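Local structure of lactose Operon Repressor (Escherichia coli, 1JYE) at residues V111-L122 / V136-L146; I210-G218 / Q228-P239. The protein represses transcription of the lactose operon by binding operator DNA. The protein carries 1 engineered substitution. All coordinates share one frame; numbering follows the deposited sequence.

Interaction 1: residues V111-L122 / V136-L146; sequences VHNLLAQRVSGL and VEAACTNVPAL
Two backbone hydrogen bonds join Leu-122 to the strand that starts at Ala-145. Leu-122 N donates to Pro-144 O at 2.9 Å, and Leu-122 O accepts from Leu-146 N at 2.8 Å. A CA-H...O contact from Ala-145 to Leu-122 O adds to this parallel pairing, in which the side chains of Leu-122 and Ala-145 lie on one face of the sheet.

Apolar packing makes up much of the rest of the contact. The CD1 methyl of Leu-122 rests against Cys-140 SG at 3.5 Å, while Val-111 sets its two branches on different partners: CG1, anti to the backbone N (chi1 169°), meets the same sulfur, and CG2 crosses to Val-136 CG1. CD2 of Leu-115 lies 3.6 Å from Val-143 CG2, the two side chains sliding past each other in opposite directions, and its CD1 touches Ala-139 O and Thr-141 OG1. With an alanine in place of Leu-115, Val-143 and the end of helix 130-139 would probably lose their shared apolar partner, leaving a gap beside Thr-141. Val-143 CG1 lies against the Ser-120 to Gly-121 peptide, and Pro-144 CG sits 3.3 Å from Ser-120 O.

Strands 122-125 and 145-147 are neighbours in a four-stranded parallel sheet of the periplasmic-binding-protein type, linked by a beta-alpha-beta crossover through helix 130-139, which packs beside helix 104-115.

Residues 140-143 form a type I' turn whose first carbonyl, Cys-140 O, accepts from Val-143 N and, over the opposite face of its plane, from Thr-141 OG1 at 2.6 Å.

Interaction 2: residues I210-G218 / Q228-P239; sequences IQPIAEREG and QTMQMLNEGIVP
With CG anti to its carbonyl carbon (chi1 -78°) and the chain extended from CG to NE, Arg-216 reaches from strand 214-217 to helix 222-234, and Gln-228 on that helix, bent at chi2 (-56°), turns its amide to meet it. Arg-216 NH1 donates to Gln-228 OE1 at 2.9 Å. The oxygen lies in the guanidinium plane, although the donor stands above the amide plane instead of on a lone pair. Seven residues after Gln-228, about two helical turns on, Glu-235 OE1 takes a salt bridge from Arg-216 NH2 at 2.8 Å; again the acceptor is close to the guanidinium plane, but the carboxylate is met from above its own plane. Water 1 accepts from Arg-216 NE and donates to Glu-235 OE1, closing a second route between the same two groups. The helix also backs the arginine: Gln-231 CB lies over one face of the guanidinium, and Met-232 CB approaches Arg-216 NE to 3.6 Å.

Toward the start of the strand the contact becomes apolar. Ile-213 CD1 packs 3.5 Å from Pro-239 CB, the two side chains crossing at about a right angle, and Ile-237 CG2 touches both that methyl and Ala-214 CB. Gly-236 ends the helix in a Schellman motif, turning the chain back so that Ile-237 faces the strand. Strand 214-217 lies at the edge of its sheet, within this chain, beside strand 182-186, and the helix runs roughly antiparallel to 214-217 (149°), axes 9.4 Å apart at closest approach, in a beta-alpha unit of the periplasmic-binding-protein-like domain.

Water 2 bridges Glu-217 N and Gln-228 OE1. With NH1 and NH2 bonded directly and NE through a water, the guanidinium is probably restrained from turning, and the nearby carboxylate would probably stabilise its positive charge.

Interactions 1 and 2 lie on opposite sides of the chain's centre, their own centres 43 Å apart and their nearest atoms about 21 Å apart, so neither touches the other. Each belongs to a different four-stranded parallel sheet of the same 2-1-3-4 strand order, the repeated architecture of the two subdomains of a periplasmic-binding-protein-like core. Residues 111-122 and 136-146 pair the third strand of one sheet with its outermost fourth, whereas 210-218 and 228-239 set the outermost second strand of the other against the helix that follows it. The second subunit packs its Ser-93 on Gln-117, in the segment 111-122 beside the first contact, and does not touch the second.

Interaction 1: residues V111-L122 / V136-L146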
loop_
_atom_site.group_PDB
_atom_site.type_symbol
_atom_site.label_atom_id
_atom_site.label_comp_id
_atom_site.label_asym_id
_atom_site.label_seq_id
_atom_site.Cartn_x
_atom_site.Cartn_y
_atom_site.Cartn_z
ATOM N N VAL A 111 -8.438 11.972 -18.288
ATOM C CA VAL A 111 -8.193 13.405 -18.369
ATOM C C VAL A 111 -9.458 14.132 -18.816
ATOM O O VAL A 111 -9.800 15.184 -18.280
ATOM C CB VAL A 111 -7.043 13.719 -19.353
ATOM C CG1 VAL A 111 -6.976 15.213 -19.622
ATOM C CG2 VAL A 111 -5.724 13.229 -18.771
ATOM N N HIS A 112 -10.154 13.566 -19.797
ATOM C CA HIS A 112 -11.387 14.168 -20.289
ATOM C C HIS A 112 -12.411 14.301 -19.158
ATOM O O HIS A 112 -13.006 15.363 -18.977
ATOM C CB HIS A 112 -11.970 13.322 -21.425
ATOM C CG HIS A 112 -13.285 13.821 -21.939
ATOM N ND1 HIS A 112 -14.456 13.708 -21.221
ATOM C CD2 HIS A 112 -13.611 14.448 -23.094
ATOM C CE1 HIS A 112 -15.447 14.244 -21.912
ATOM N NE2 HIS A 112 -14.961 14.700 -23.052
ATOM N N ASN A 113 -12.606 13.228 -18.397
ATOM C CA ASN A 113 -13.564 13.253 -17.294
ATOM C C ASN A 113 -13.168 14.262 -16.221
ATOM O O ASN A 113 -14.026 14.906 -15.618
ATOM C CB ASN A 113 -13.703 11.866 -16.655
ATOM C CG ASN A 113 -14.215 10.824 -17.628
ATOM O OD1 ASN A 113 -15.011 11.124 -18.518
ATOM N ND2 ASN A 113 -13.776 9.583 -17.448
ATOM N N LEU A 114 -11.867 14.395 -15.974
ATOM C CA LEU A 114 -11.380 15.337 -14.973
ATOM C C LEU A 114 -11.629 16.777 -15.416
ATOM O O LEU A 114 -12.016 17.627 -14.611
ATOM C CB LEU A 114 -9.885 15.112 -14.718
ATOM C CG LEU A 114 -9.537 13.818 -13.972
ATOM C CD1 LEU A 114 -8.037 13.583 -14.015
ATOM C CD2 LEU A 114 -10.023 13.914 -12.529
ATOM N N LEU A 115 -11.407 17.046 -16.698
ATOM C CA LEU A 115 -11.622 18.383 -17.238
ATOM C C LEU A 115 -13.101 18.749 -17.165
ATOM O O LEU A 115 -13.456 19.920 -17.027
ATOM C CB LEU A 115 -11.141 18.458 -18.690
ATOM C CG LEU A 115 -9.629 18.421 -18.918
ATOM C CD1 LEU A 115 -9.340 18.360 -20.411
ATOM C CD2 LEU A 115 -8.983 19.654 -18.292
ATOM N N ALA A 116 -13.961 17.740 -17.255
ATOM C CA ALA A 116 -15.402 17.962 -17.192
ATOM C C ALA A 116 -15.817 18.396 -15.787
ATOM O O ALA A 116 -16.905 18.945 -15.591
ATOM C CB ALA A 116 -16.144 16.695 -17.592
ATOM N N GLN A 117 -14.952 18.141 -14.811
ATOM C CA GLN A 117 -15.235 18.521 -13.431
ATOM C C GLN A 117 -14.676 19.910 -13.133
ATOM O O GLN A 117 -14.668 20.360 -11.989
ATOM C CB GLN A 117 -14.646 17.496 -12.459
ATOM C CG GLN A 117 -15.292 16.119 -12.539
ATOM C CD GLN A 117 -16.802 16.175 -12.376
ATOM O OE1 GLN A 117 -17.316 16.870 -11.502
ATOM N NE2 GLN A 117 -17.516 15.433 -13.215
ATOM N N ARG A 118 -14.202 20.578 -14.181
ATOM C CA ARG A 118 -13.652 21.927 -14.080
ATOM C C ARG A 118 -12.384 22.075 -13.241
ATOM O O ARG A 118 -12.231 23.055 -12.511
ATOM C CB ARG A 118 -14.713 22.897 -13.548
ATOM C CG ARG A 118 -15.989 22.966 -14.375
ATOM C CD ARG A 118 -16.758 24.242 -14.065
ATOM N NE ARG A 118 -16.919 24.447 -12.627
ATOM C CZ ARG A 118 -17.374 25.569 -12.078
ATOM N NH1 ARG A 118 -17.716 26.595 -12.845
ATOM N NH2 ARG A 118 -17.483 25.666 -10.759
ATOM N N VAL A 119 -11.472 21.116 -13.342
ATOM C CA VAL A 119 -10.223 21.206 -12.595
ATOM C C VAL A 119 -9.359 22.268 -13.282
ATOM O O VAL A 119 -9.456 22.453 -14.497
ATOM C CB VAL A 119 -9.474 19.857 -12.586
ATOM C CG1 VAL A 119 -10.336 18.791 -11.928
ATOM C CG2 VAL A 119 -9.114 19.444 -14.006
ATOM N N SER A 120 -8.528 22.966 -12.510
ATOM C CA SER A 120 -7.669 24.012 -13.066
ATOM C C SER A 120 -6.214 23.567 -13.182
ATOM O O SER A 120 -5.333 24.360 -13.523
ATOM C CB SER A 120 -7.753 25.278 -12.208
ATOM O OG SER A 120 -7.291 25.048 -10.888
ATOM N N GLY A 121 -5.973 22.293 -12.896
ATOM C CA GLY A 121 -4.631 21.749 -12.976
ATOM C C GLY A 121 -4.709 20.238 -12.947
ATOM O O GLY A 121 -5.586 19.674 -12.294
ATOM N N LEU A 122 -3.794 19.579 -13.651
ATOM C CA LEU A 122 -3.785 18.125 -13.707
ATOM C C LEU A 122 -2.442 17.497 -13.365
ATOM O O LEU A 122 -1.398 17.949 -13.827
ATOM C CB LEU A 122 -4.182 17.657 -15.109
ATOM C CG LEU A 122 -5.593 17.981 -15.593
ATOM C CD1 LEU A 122 -5.668 17.814 -17.104
ATOM C CD2 LEU A 122 -6.587 17.069 -14.897
ATOM N N VAL A 136 -1.312 12.912 -24.332
ATOM C CA VAL A 136 -2.124 13.215 -23.159
ATOM C C VAL A 136 -2.057 14.707 -22.843
ATOM O O VAL A 136 -3.066 15.323 -22.501
ATOM C CB VAL A 136 -1.652 12.406 -21.932
ATOM C CG1 VAL A 136 -2.370 12.888 -20.672
ATOM C CG2 VAL A 136 -1.934 10.928 -22.158
ATOM N N GLU A 137 -0.872 15.297 -22.968
ATOM C CA GLU A 137 -0.723 16.721 -22.692
ATOM C C GLU A 137 -1.611 17.532 -23.634
ATOM O O GLU A 137 -2.228 18.518 -23.229
ATOM C CB GLU A 137 0.734 17.155 -22.865
ATOM C CG GLU A 137 0.976 18.620 -22.537
ATOM C CD GLU A 137 2.359 19.093 -22.940
ATOM O OE1 GLU A 137 2.694 18.996 -24.139
ATOM O OE2 GLU A 137 3.111 19.564 -22.060
ATOM N N ALA A 138 -1.674 17.112 -24.892
ATOM C CA ALA A 138 -2.489 17.813 -25.877
ATOM C C ALA A 138 -3.964 17.751 -25.485
ATOM O O ALA A 138 -4.721 18.690 -25.722
ATOM C CB ALA A 138 -2.283 17.195 -27.262
ATOM N N ALA A 139 -4.362 16.642 -24.872
ATOM C CA ALA A 139 -5.748 16.451 -24.461
ATOM C C ALA A 139 -6.148 17.265 -23.231
ATOM O O ALA A 139 -7.330 17.364 -22.910
ATOM C CB ALA A 139 -6.006 14.972 -24.206
ATOM N N CYS A 140 -5.174 17.852 -22.547
ATOM C CA CYS A 140 -5.470 18.631 -21.348
ATOM C C CYS A 140 -6.064 20.013 -21.632
ATOM O O CYS A 140 -6.408 20.753 -20.709
ATOM C CB CYS A 140 -4.211 18.753 -20.490
ATOM S SG CYS A 140 -3.647 17.165 -19.836
ATOM N N THR A 141 -6.188 20.351 -22.911
ATOM C CA THR A 141 -6.763 21.628 -23.330
ATOM C C THR A 141 -6.209 22.858 -22.607
ATOM O O THR A 141 -6.942 23.564 -21.913
ATOM C CB THR A 141 -8.299 21.620 -23.158
ATOM O OG1 THR A 141 -8.629 21.607 -21.764
ATOM C CG2 THR A 141 -8.900 20.390 -23.819
ATOM N N ASN A 142 -4.915 23.112 -22.777
ATOM C CA ASN A 142 -4.258 24.266 -22.167
ATOM C C ASN A 142 -4.240 24.310 -20.639
ATOM O O ASN A 142 -3.596 25.180 -20.051
ATOM C CB ASN A 142 -4.870 25.560 -22.711
ATOM C CG ASN A 142 -4.537 25.790 -24.173
ATOM O OD1 ASN A 142 -4.997 26.755 -24.784
ATOM N ND2 ASN A 142 -3.726 24.903 -24.742
ATOM N N VAL A 143 -4.952 23.393 -19.991
ATOM C CA VAL A 143 -4.949 23.346 -18.532
ATOM C C VAL A 143 -3.568 22.810 -18.154
ATOM O O VAL A 143 -3.118 21.818 -18.718
ATOM C CB VAL A 143 -6.030 22.379 -17.996
ATOM C CG1 VAL A 143 -5.888 22.219 -16.494
ATOM C CG2 VAL A 143 -7.416 22.901 -18.344
ATOM N N PRO A 144 -2.876 23.456 -17.202
ATOM C CA PRO A 144 -1.549 22.954 -16.831
ATOM C C PRO A 144 -1.557 21.480 -16.440
ATOM O O PRO A 144 -2.427 21.032 -15.693
ATOM C CB PRO A 144 -1.136 23.877 -15.682
ATOM C CG PRO A 144 -2.448 24.306 -15.095
ATOM C CD PRO A 144 -3.285 24.560 -16.317
ATOM N N ALA A 145 -0.590 20.729 -16.961
ATOM C CA ALA A 145 -0.483 19.303 -16.675
ATOM C C ALA A 145 0.939 18.933 -16.270
ATOM O O ALA A 145 1.906 19.316 -16.932
ATOM C CB ALA A 145 -0.902 18.493 -17.895
ATOM N N LEU A 146 1.055 18.170 -15.189
ATOM C CA LEU A 146 2.349 17.744 -14.675
ATOM C C LEU A 146 2.393 16.217 -14.641
ATOM O O LEU A 146 1.517 15.581 -14.059
ATOM C CB LEU A 146 2.545 18.316 -13.270
ATOM C CG LEU A 146 3.868 18.066 -12.551
ATOM C CD1 LEU A 146 5.011 18.764 -13.297
ATOM C CD2 LEU A 146 3.764 18.600 -11.134
#

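Interaction 2: residues I210-G218 / Q228-P239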
loop_
_atom_site.group_PDB
_atom_site.type_symbol
_atom_site.label_atom_id
_atom_site.label_comp_id
_atom_site.label_asym_id
_atom_site.label_seq_id
_atom_site.Cartn_x
_atom_site.Cartn_y
_atom_site.Cartn_z
ATOM N N ILE A 210 30.093 -6.660 -17.318
ATOM C CA ILE A 210 29.360 -7.821 -16.840
ATOM C C ILE A 210 28.064 -8.004 -17.610
ATOM O O ILE A 210 27.322 -7.045 -17.832
ATOM C CB ILE A 210 28.982 -7.673 -15.346
ATOM C CG1 ILE A 210 30.244 -7.635 -14.486
ATOM C CG2 ILE A 210 28.062 -8.821 -14.928
ATOM C CD1 ILE A 210 29.982 -7.256 -13.042
ATOM N N GLN A 211 27.807 -9.236 -18.037
ATOM C CA GLN A 211 26.562 -9.563 -18.713
ATOM C C GLN A 211 25.790 -10.410 -17.700
ATOM O O GLN A 211 26.319 -11.385 -17.168
ATOM C CB GLN A 211 26.821 -10.368 -19.990
ATOM C CG GLN A 211 27.352 -9.525 -21.145
ATOM C CD GLN A 211 27.474 -10.316 -22.436
ATOM O OE1 GLN A 211 28.243 -11.268 -22.518
ATOM N NE2 GLN A 211 26.706 -9.925 -23.451
ATOM N N PRO A 212 24.538 -10.033 -17.396
ATOM C CA PRO A 212 23.759 -10.812 -16.426
ATOM C C PRO A 212 23.550 -12.251 -16.890
ATOM O O PRO A 212 23.434 -12.504 -18.090
ATOM C CB PRO A 212 22.450 -10.028 -16.328
ATOM C CG PRO A 212 22.313 -9.421 -17.690
ATOM C CD PRO A 212 23.729 -8.950 -17.979
ATOM N N ILE A 213 23.502 -13.193 -15.950
ATOM C CA ILE A 213 23.312 -14.590 -16.330
ATOM C C ILE A 213 21.856 -14.918 -16.613
ATOM O O ILE A 213 21.536 -16.010 -17.084
ATOM C CB ILE A 213 23.859 -15.567 -15.260
ATOM C CG1 ILE A 213 23.098 -15.409 -13.944
ATOM C CG2 ILE A 213 25.339 -15.312 -15.044
ATOM C CD1 ILE A 213 23.477 -16.462 -12.915
ATOM N N ALA A 214 20.972 -13.968 -16.322
ATOM C CA ALA A 214 19.554 -14.147 -16.578
ATOM C C ALA A 214 18.793 -12.870 -16.281
ATOM O O ALA A 214 19.192 -12.085 -15.423
ATOM C CB ALA A 214 18.999 -15.287 -15.723
ATOM N N GLU A 215 17.716 -12.652 -17.024
ATOM C CA GLU A 215 16.860 -11.500 -16.798
ATOM C C GLU A 215 15.432 -11.942 -17.053
ATOM O O GLU A 215 15.134 -12.610 -18.049
ATOM C CB GLU A 215 17.244 -10.299 -17.683
ATOM C CG GLU A 215 17.119 -10.475 -19.190
ATOM C CD GLU A 215 17.391 -9.171 -19.932
ATOM O OE1 GLU A 215 18.212 -9.174 -20.873
ATOM O OE2 GLU A 215 16.783 -8.136 -19.573
ATOM N N ARG A 216 14.558 -11.592 -16.119
ATOM C CA ARG A 216 13.155 -11.952 -16.205
ATOM C C ARG A 216 12.289 -10.729 -15.966
ATOM O O ARG A 216 12.798 -9.639 -15.694
ATOM C CB ARG A 216 12.839 -13.054 -15.188
ATOM C CG ARG A 216 13.309 -14.436 -15.640
ATOM C CD ARG A 216 13.316 -15.435 -14.493
ATOM N NE ARG A 216 13.536 -16.801 -14.963
ATOM C CZ ARG A 216 12.586 -17.577 -15.478
ATOM N NH1 ARG A 216 11.342 -17.127 -15.588
ATOM N NH2 ARG A 216 12.878 -18.809 -15.880
ATOM N N GLU A 217 10.977 -10.921 -16.068
ATOM C CA GLU A 217 10.024 -9.832 -15.912
ATOM C C GLU A 217 8.870 -10.225 -14.996
ATOM O O GLU A 217 8.280 -11.295 -15.156
ATOM C CB GLU A 217 9.477 -9.454 -17.291
ATOM C CG GLU A 217 8.489 -8.305 -17.307
ATOM C CD GLU A 217 7.870 -8.104 -18.679
ATOM O OE1 GLU A 217 8.408 -8.658 -19.668
ATOM O OE2 GLU A 217 6.855 -7.389 -18.776
ATOM N N GLY A 218 8.555 -9.351 -14.045
ATOM C CA GLY A 218 7.463 -9.604 -13.116
ATOM C C GLY A 218 6.353 -8.585 -13.308
ATOM O O GLY A 218 6.269 -7.963 -14.366
ATOM N N GLN A 228 8.965 -15.927 -10.635
ATOM C CA GLN A 228 10.089 -15.742 -11.548
ATOM C C GLN A 228 11.396 -16.267 -10.973
ATOM O O GLN A 228 12.195 -16.892 -11.683
ATOM C CB GLN A 228 10.239 -14.261 -11.912
ATOM C CG GLN A 228 9.098 -13.728 -12.763
ATOM C CD GLN A 228 8.917 -14.527 -14.042
ATOM O OE1 GLN A 228 9.869 -14.734 -14.792
ATOM N NE2 GLN A 228 7.692 -14.976 -14.295
ATOM N N THR A 229 11.619 -16.022 -9.687
ATOM C CA THR A 229 12.842 -16.476 -9.044
ATOM C C THR A 229 12.859 -17.999 -8.923
ATOM O O THR A 229 13.890 -18.631 -9.150
ATOM C CB THR A 229 13.009 -15.825 -7.661
ATOM O OG1 THR A 229 13.012 -14.400 -7.818
ATOM C CG2 THR A 229 14.323 -16.255 -7.015
ATOM N N MET A 230 11.721 -18.591 -8.571
ATOM C CA MET A 230 11.654 -20.044 -8.460
ATOM C C MET A 230 11.910 -20.679 -9.823
ATOM O O MET A 230 12.592 -21.698 -9.921
ATOM C CB MET A 230 10.284 -20.493 -7.942
ATOM C CG MET A 230 10.093 -20.340 -6.443
ATOM S SD MET A 230 11.325 -21.247 -5.480
ATOM C CE MET A 230 11.250 -22.841 -6.241
ATOM N N GLN A 231 11.363 -20.075 -10.874
ATOM C CA GLN A 231 11.544 -20.606 -12.224
ATOM C C GLN A 231 13.008 -20.548 -12.634
ATOM O O GLN A 231 13.523 -21.472 -13.268
ATOM C CB GLN A 231 10.685 -19.827 -13.224
ATOM C CG GLN A 231 9.188 -20.006 -12.999
ATOM C CD GLN A 231 8.337 -19.284 -14.026
ATOM O OE1 GLN A 231 7.115 -19.205 -13.891
ATOM N NE2 GLN A 231 8.976 -18.755 -15.061
ATOM N N MET A 232 13.673 -19.458 -12.265
ATOM C CA MET A 232 15.087 -19.276 -12.573
ATOM C C MET A 232 15.915 -20.334 -11.851
ATOM O O MET A 232 16.756 -21.007 -12.453
ATOM C CB MET A 232 15.542 -17.883 -12.135
ATOM C CG MET A 232 17.033 -17.640 -12.306
ATOM S SD MET A 232 17.537 -16.049 -11.639
ATOM C CE MET A 232 17.459 -16.388 -9.871
ATOM N N LEU A 233 15.669 -20.482 -10.552
ATOM C CA LEU A 233 16.392 -21.455 -9.747
ATOM C C LEU A 233 16.121 -22.888 -10.199
ATOM O O LEU A 233 17.037 -23.710 -10.244
ATOM C CB LEU A 233 16.021 -21.296 -8.270
ATOM C CG LEU A 233 16.398 -19.948 -7.650
ATOM C CD1 LEU A 233 15.875 -19.881 -6.222
ATOM C CD2 LEU A 233 17.911 -19.769 -7.675
ATOM N N ASN A 234 14.871 -23.190 -10.533
ATOM C CA ASN A 234 14.526 -24.534 -10.978
ATOM C C ASN A 234 15.199 -24.857 -12.311
ATOM O O ASN A 234 15.363 -26.028 -12.660
ATOM C CB ASN A 234 13.006 -24.697 -11.111
ATOM C CG ASN A 234 12.292 -24.654 -9.768
ATOM O OD1 ASN A 234 12.858 -25.020 -8.739
ATOM N ND2 ASN A 234 11.036 -24.223 -9.779
ATOM N N GLU A 235 15.588 -23.818 -13.047
ATOM C CA GLU A 235 16.263 -23.984 -14.337
ATOM C C GLU A 235 17.740 -24.300 -14.149
ATOM O O GLU A 235 18.433 -24.653 -15.104
ATOM C CB GLU A 235 16.165 -22.706 -15.177
ATOM C CG GLU A 235 14.864 -22.500 -15.917
ATOM C CD GLU A 235 14.972 -21.382 -16.938
ATOM O OE1 GLU A 235 15.250 -20.230 -16.541
ATOM O OE2 GLU A 235 14.788 -21.658 -18.141
ATOM N N GLY A 236 18.227 -24.153 -12.922
ATOM C CA GLY A 236 19.628 -24.416 -12.660
ATOM C C GLY A 236 20.455 -23.146 -12.738
ATOM O O GLY A 236 21.683 -23.190 -12.684
ATOM N N ILE A 237 19.781 -22.007 -12.874
ATOM C CA ILE A 237 20.468 -20.724 -12.940
ATOM C C ILE A 237 20.512 -20.150 -11.531
ATOM O O ILE A 237 19.488 -19.726 -10.992
ATOM C CB ILE A 237 19.737 -19.747 -13.881
ATOM C CG1 ILE A 237 19.703 -20.331 -15.296
ATOM C CG2 ILE A 237 20.435 -18.392 -13.875
ATOM C CD1 ILE A 237 18.984 -19.466 -16.315
ATOM N N VAL A 238 21.701 -20.145 -10.938
ATOM C CA VAL A 238 21.871 -19.651 -9.578
ATOM C C VAL A 238 22.873 -18.508 -9.512
ATOM O O VAL A 238 24.086 -18.723 -9.459
ATOM C CB VAL A 238 22.346 -20.784 -8.632
ATOM C CG1 VAL A 238 22.335 -20.304 -7.188
ATOM C CG2 VAL A 238 21.458 -22.003 -8.798
ATOM N N PRO A 239 22.376 -17.266 -9.516
ATOM C CA PRO A 239 23.269 -16.111 -9.452
ATOM C C PRO A 239 23.731 -15.925 -8.013
ATOM O O PRO A 239 23.215 -16.578 -7.108
ATOM C CB PRO A 239 22.371 -14.971 -9.912
ATOM C CG PRO A 239 21.053 -15.347 -9.282
ATOM C CD PRO A 239 20.964 -16.841 -9.587
HETATM O O HOH W 1 15.992 -17.592 -15.950
HETATM O O HOH W 2 10.172 -13.483 -17.217
#